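Local atomic coordinates of Dps family DNA-binding stress response protein (Thermosynechococcus elongatus, PDB entry 2C41), a protein that probably binds and oxidises iron and associates with DNA as a dodecameric, ferritin-like Dps protein of the cyanobacterial stress response. Residues Ala22-His33 and Phe48-Ile59. Sequence-based numbering, arbitrary orientation.
Sequences AVVMYLNYKKYH and FEEQGSEVFAMI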
loop_
_atom_site.group_PDB
_atom_site.type_symbol
_atom_site.label_atom_id
_atom_site.label_comp_id
_atom_site.label_asym_id
_atom_site.label_seq_id
_atom_site.Cartn_x
_atom_site.Cartn_y
_atom_site.Cartn_z
ATOM N N ALA C 22 31.778 1.984 7.053
ATOM C CA ALA C 22 30.483 1.899 6.372
ATOM C C ALA C 22 30.383 2.960 5.269
ATOM O O ALA C 22 29.904 2.683 4.161
ATOM C CB ALA C 22 29.345 2.041 7.362
ATOM N N VAL C 23 30.840 4.173 5.573
ATOM C CA VAL C 23 30.825 5.273 4.597
ATOM C C VAL C 23 31.706 4.945 3.382
ATOM O O VAL C 23 31.262 5.074 2.240
ATOM C CB VAL C 23 31.267 6.609 5.245
ATOM C CG1 VAL C 23 31.480 7.691 4.178
ATOM C CG2 VAL C 23 30.228 7.050 6.290
ATOM N N VAL C 24 32.948 4.516 3.627
ATOM C CA VAL C 24 33.869 4.189 2.526
ATOM C C VAL C 24 33.378 2.979 1.730
ATOM O O VAL C 24 33.430 2.974 0.496
ATOM C CB VAL C 24 35.326 3.969 3.031
ATOM C CG1 VAL C 24 36.256 3.459 1.903
ATOM C CG2 VAL C 24 35.847 5.255 3.616
ATOM N N MET C 25 32.897 1.961 2.434
ATOM C CA MET C 25 32.364 0.772 1.792
ATOM C C MET C 25 31.167 1.116 0.902
ATOM O O MET C 25 31.027 0.602 -0.212
ATOM C CB MET C 25 31.935 -0.231 2.855
ATOM C CG MET C 25 31.815 -1.614 2.323
ATOM S SD MET C 25 33.445 -2.254 1.873
ATOM C CE MET C 25 32.874 -3.816 1.222
ATOM N N TYR C 26 30.304 1.991 1.408
ATOM C CA TYR C 26 29.173 2.465 0.620
ATOM C C TYR C 26 29.642 3.169 -0.658
ATOM O O TYR C 26 29.175 2.858 -1.760
ATOM C CB TYR C 26 28.271 3.394 1.443
ATOM C CG TYR C 26 27.238 4.046 0.565
ATOM C CD1 TYR C 26 26.207 3.286 0.012
ATOM C CD2 TYR C 26 27.319 5.398 0.240
ATOM C CE1 TYR C 26 25.252 3.861 -0.817
ATOM C CE2 TYR C 26 26.365 5.986 -0.606
ATOM C CZ TYR C 26 25.342 5.198 -1.119
ATOM O OH TYR C 26 24.385 5.734 -1.945
ATOM N N LEU C 27 30.561 4.118 -0.506
ATOM C CA LEU C 27 31.069 4.872 -1.649
ATOM C C LEU C 27 31.798 3.964 -2.647
ATOM O O LEU C 27 31.679 4.161 -3.859
ATOM C CB LEU C 27 31.942 6.043 -1.197
ATOM C CG LEU C 27 31.214 7.155 -0.426
ATOM C CD1 LEU C 27 32.221 8.141 0.140
ATOM C CD2 LEU C 27 30.172 7.860 -1.302
ATOM N N ASN C 28 32.523 2.964 -2.136
ATOM C CA ASN C 28 33.087 1.919 -3.006
ATOM C C ASN C 28 32.001 1.213 -3.815
ATOM O O ASN C 28 32.147 1.023 -5.016
ATOM C CB ASN C 28 33.861 0.871 -2.202
ATOM C CG ASN C 28 35.222 1.350 -1.745
ATOM O OD1 ASN C 28 35.924 0.634 -1.016
ATOM N ND2 ASN C 28 35.615 2.536 -2.166
ATOM N N TYR C 29 30.922 0.807 -3.146
ATOM C CA TYR C 29 29.796 0.156 -3.835
ATOM C C TYR C 29 29.206 1.013 -4.947
ATOM O O TYR C 29 28.840 0.498 -6.006
ATOM C CB TYR C 29 28.712 -0.294 -2.857
ATOM C CG TYR C 29 28.841 -1.747 -2.434
ATOM C CD1 TYR C 29 28.843 -2.770 -3.391
ATOM C CD2 TYR C 29 28.948 -2.102 -1.088
ATOM C CE1 TYR C 29 28.948 -4.110 -3.024
ATOM C CE2 TYR C 29 29.052 -3.447 -0.701
ATOM C CZ TYR C 29 29.052 -4.437 -1.673
ATOM O OH TYR C 29 29.152 -5.759 -1.318
ATOM N N LYS C 30 29.127 2.322 -4.707
ATOM C CA LYS C 30 28.635 3.237 -5.725
ATOM C C LYS C 30 29.576 3.258 -6.933
ATOM O O LYS C 30 29.114 3.236 -8.077
ATOM C CB LYS C 30 28.400 4.641 -5.157
ATOM C CG LYS C 30 27.183 4.746 -4.221
ATOM C CD LYS C 30 25.906 4.103 -4.798
ATOM C CE LYS C 30 25.391 4.850 -6.033
ATOM N NZ LYS C 30 23.925 4.666 -6.258
ATOM N N LYS C 31 30.886 3.272 -6.681
ATOM C CA LYS C 31 31.849 3.160 -7.777
ATOM C C LYS C 31 31.578 1.907 -8.612
ATOM O O LYS C 31 31.481 1.989 -9.840
ATOM C CB LYS C 31 33.288 3.174 -7.265
ATOM C CG LYS C 31 34.313 2.786 -8.318
ATOM C CD LYS C 31 35.714 2.974 -7.786
ATOM C CE LYS C 31 36.760 2.613 -8.846
ATOM N NZ LYS C 31 38.120 2.628 -8.234
ATOM N N TYR C 32 31.430 0.757 -7.954
ATOM C CA TYR C 32 31.193 -0.492 -8.673
ATOM C C TYR C 32 29.876 -0.426 -9.462
ATOM O O TYR C 32 29.832 -0.793 -10.631
ATOM C CB TYR C 32 31.220 -1.708 -7.736
ATOM C CG TYR C 32 32.378 -1.736 -6.750
ATOM C CD1 TYR C 32 33.647 -1.241 -7.096
ATOM C CD2 TYR C 32 32.212 -2.292 -5.483
ATOM C CE1 TYR C 32 34.717 -1.277 -6.177
ATOM C CE2 TYR C 32 33.263 -2.334 -4.566
ATOM C CZ TYR C 32 34.505 -1.828 -4.916
ATOM O OH TYR C 32 35.523 -1.873 -3.997
ATOM N N HIS C 33 28.824 0.048 -8.808
ATOM C CA HIS C 33 27.521 0.268 -9.439
ATOM C C HIS C 33 27.674 1.096 -10.724
ATOM O O HIS C 33 27.163 0.713 -11.775
ATOM C CB HIS C 33 26.609 0.974 -8.424
ATOM C CG HIS C 33 25.252 1.338 -8.935
ATOM N ND1 HIS C 33 24.299 0.398 -9.272
ATOM C CD2 HIS C 33 24.662 2.546 -9.094
ATOM C CE1 HIS C 33 23.191 1.015 -9.641
ATOM N NE2 HIS C 33 23.386 2.318 -9.543
ATOM N N PHE C 48 25.373 -4.383 -6.939
ATOM C CA PHE C 48 26.151 -3.353 -6.264
ATOM C C PHE C 48 25.261 -2.316 -5.584
ATOM O O PHE C 48 25.579 -1.851 -4.498
ATOM C CB PHE C 48 27.143 -2.705 -7.232
ATOM C CG PHE C 48 28.218 -3.654 -7.722
ATOM C CD1 PHE C 48 28.551 -3.721 -9.073
ATOM C CD2 PHE C 48 28.905 -4.468 -6.815
ATOM C CE1 PHE C 48 29.549 -4.599 -9.523
ATOM C CE2 PHE C 48 29.909 -5.347 -7.247
ATOM C CZ PHE C 48 30.231 -5.418 -8.598
ATOM N N GLU C 49 24.138 -1.988 -6.210
ATOM C CA GLU C 49 23.185 -1.063 -5.601
ATOM C C GLU C 49 22.518 -1.688 -4.375
ATOM O O GLU C 49 22.366 -1.038 -3.345
ATOM C CB GLU C 49 22.146 -0.599 -6.630
ATOM C CG GLU C 49 21.207 0.482 -6.096
ATOM C CD GLU C 49 21.851 1.867 -5.946
ATOM O OE1 GLU C 49 23.084 2.034 -6.091
ATOM O OE2 GLU C 49 21.097 2.815 -5.665
ATOM N N GLU C 50 22.146 -2.964 -4.487
ATOM C CA GLU C 50 21.441 -3.652 -3.411
ATOM C C GLU C 50 22.320 -3.801 -2.178
ATOM O O GLU C 50 21.921 -3.427 -1.069
ATOM C CB GLU C 50 20.939 -5.011 -3.895
ATOM C CG GLU C 50 19.780 -4.893 -4.862
ATOM C CD GLU C 50 19.541 -6.156 -5.666
ATOM O OE1 GLU C 50 20.439 -7.031 -5.726
ATOM O OE2 GLU C 50 18.457 -6.253 -6.265
ATOM N N GLN C 51 23.534 -4.311 -2.378
ATOM C CA GLN C 51 24.456 -4.491 -1.255
ATOM C C GLN C 51 24.940 -3.135 -0.744
ATOM O O GLN C 51 25.031 -2.918 0.467
ATOM C CB GLN C 51 25.581 -5.474 -1.615
ATOM C CG GLN C 51 24.991 -6.808 -2.116
ATOM C CD GLN C 51 25.926 -8.012 -2.043
ATOM O OE1 GLN C 51 25.455 -9.139 -1.971
ATOM N NE2 GLN C 51 27.231 -7.788 -2.077
ATOM N N GLY C 52 25.160 -2.198 -1.663
ATOM C CA GLY C 52 25.500 -0.823 -1.292
ATOM C C GLY C 52 24.448 -0.184 -0.403
ATOM O O GLY C 52 24.784 0.501 0.566
ATOM N N SER C 53 23.176 -0.406 -0.728
ATOM C CA SER C 53 22.068 0.137 0.072
ATOM C C SER C 53 22.015 -0.433 1.480
ATOM O O SER C 53 21.660 0.273 2.423
ATOM C CB SER C 53 20.727 -0.093 -0.626
ATOM O OG SER C 53 20.610 0.784 -1.726
ATOM N N GLU C 54 22.348 -1.716 1.617
ATOM C CA GLU C 54 22.386 -2.356 2.925
ATOM C C GLU C 54 23.533 -1.840 3.783
ATOM O O GLU C 54 23.356 -1.600 4.973
ATOM C CB GLU C 54 22.433 -3.872 2.785
ATOM C CG GLU C 54 21.105 -4.433 2.279
ATOM C CD GLU C 54 21.057 -5.942 2.337
ATOM O OE1 GLU C 54 20.102 -6.470 2.946
ATOM O OE2 GLU C 54 21.974 -6.594 1.791
ATOM N N VAL C 55 24.690 -1.635 3.168
ATOM C CA VAL C 55 25.813 -0.997 3.861
ATOM C C VAL C 55 25.455 0.447 4.231
ATOM O O VAL C 55 25.716 0.888 5.344
ATOM C CB VAL C 55 27.101 -1.026 3.022
ATOM C CG1 VAL C 55 28.187 -0.175 3.678
ATOM C CG2 VAL C 55 27.596 -2.470 2.842
ATOM N N PHE C 56 24.818 1.157 3.299
ATOM C CA PHE C 56 24.405 2.538 3.534
ATOM C C PHE C 56 23.633 2.706 4.837
ATOM O O PHE C 56 23.922 3.619 5.617
ATOM C CB PHE C 56 23.526 3.056 2.386
ATOM C CG PHE C 56 22.937 4.412 2.659
ATOM C CD1 PHE C 56 21.629 4.537 3.124
ATOM C CD2 PHE C 56 23.703 5.559 2.481
ATOM C CE1 PHE C 56 21.085 5.794 3.393
ATOM C CE2 PHE C 56 23.167 6.825 2.747
ATOM C CZ PHE C 56 21.857 6.936 3.203
ATOM N N ALA C 57 22.652 1.828 5.054
ATOM C CA ALA C 57 21.773 1.883 6.225
ATOM C C ALA C 57 22.559 1.810 7.525
ATOM O O ALA C 57 22.120 2.315 8.562
ATOM C CB ALA C 57 20.754 0.760 6.165
ATOM N N MET C 58 23.727 1.174 7.470
ATOM C CA MET C 58 24.564 1.008 8.650
ATOM C C MET C 58 25.218 2.295 9.115
ATOM O O MET C 58 25.559 2.421 10.292
ATOM C CB MET C 58 25.649 -0.031 8.382
ATOM C CG MET C 58 25.084 -1.378 7.990
ATOM S SD MET C 58 26.458 -2.528 7.813
ATOM C CE MET C 58 25.640 -3.886 6.988
ATOM N N ILE C 59 25.400 3.244 8.198
ATOM C CA ILE C 59 26.077 4.494 8.521
ATOM C C ILE C 59 25.371 5.211 9.671
ATOM O O ILE C 59 25.992 5.548 10.679
ATOM C CB ILE C 59 26.185 5.441 7.297
ATOM C CG1 ILE C 59 27.019 4.785 6.186
ATOM C CG2 ILE C 59 26.779 6.780 7.726
ATOM C CD1 ILE C 59 26.852 5.430 4.827
HETATM O O HOH W 1 21.209 5.371 -5.742
#
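Tyr29 and Tyr26 pack as knobs into holes on segment 48-59, and Val55 returns the fit among Ala22, Met25, Tyr26 and Tyr29. The axes of segments 22-33 and 48-59 run nearly antiparallel, at 157°, and approach to 8.4 Å. At Gly52 the backbones come close enough for Tyr29 CB to lie 3.6 Å from Gly52 CA; one face of the Tyr29 ring lies over Gly52 N and Gln51 C, while Val55 crosses Tyr29 at about a right angle, its CG2 near Tyr29 CE2. Toward residue 59, Ile59 meets Ala22 CB through CG1 and Val23 CG2 through its own CG2.

Aromatic contacts flank this core. Phe56 turns its edge to the face of Tyr26, centroids 5.2 Å apart and planes at 57°, with CD2 above the ring centre. Tyr32 CB makes a CH-pi contact over Phe48, 3.5 Å from the ring centroid and only 8° off the normal, whereas Tyr29 CE1 reaches the edge of that ring.

Of the polar links, Lys30 NZ forms a salt bridge to the syn side of Glu49 OE1 at 2.8 Å, and a water accepts weakly from NZ and donates to Glu49 OE2. Glu49, its chain bent at chi2, brings OE1 3.4 Å above the centre of the His33 ring, whose ND1 is hydrogen-bonded to His45 O. An apparent hydrogen bond from Gln51 NE2 to Tyr29 OH is doubtful.

This antiparallel pair, helices 6-35 and 41-68, forms half of the ferritin-like four-helix bundle. Met25 and Tyr32 extend to helix 95-122, Tyr29 and Gln51 to helix 126-149, while Lys30 also bridges to Asp60 of a second subunit, where Phe56 meets its counterpart.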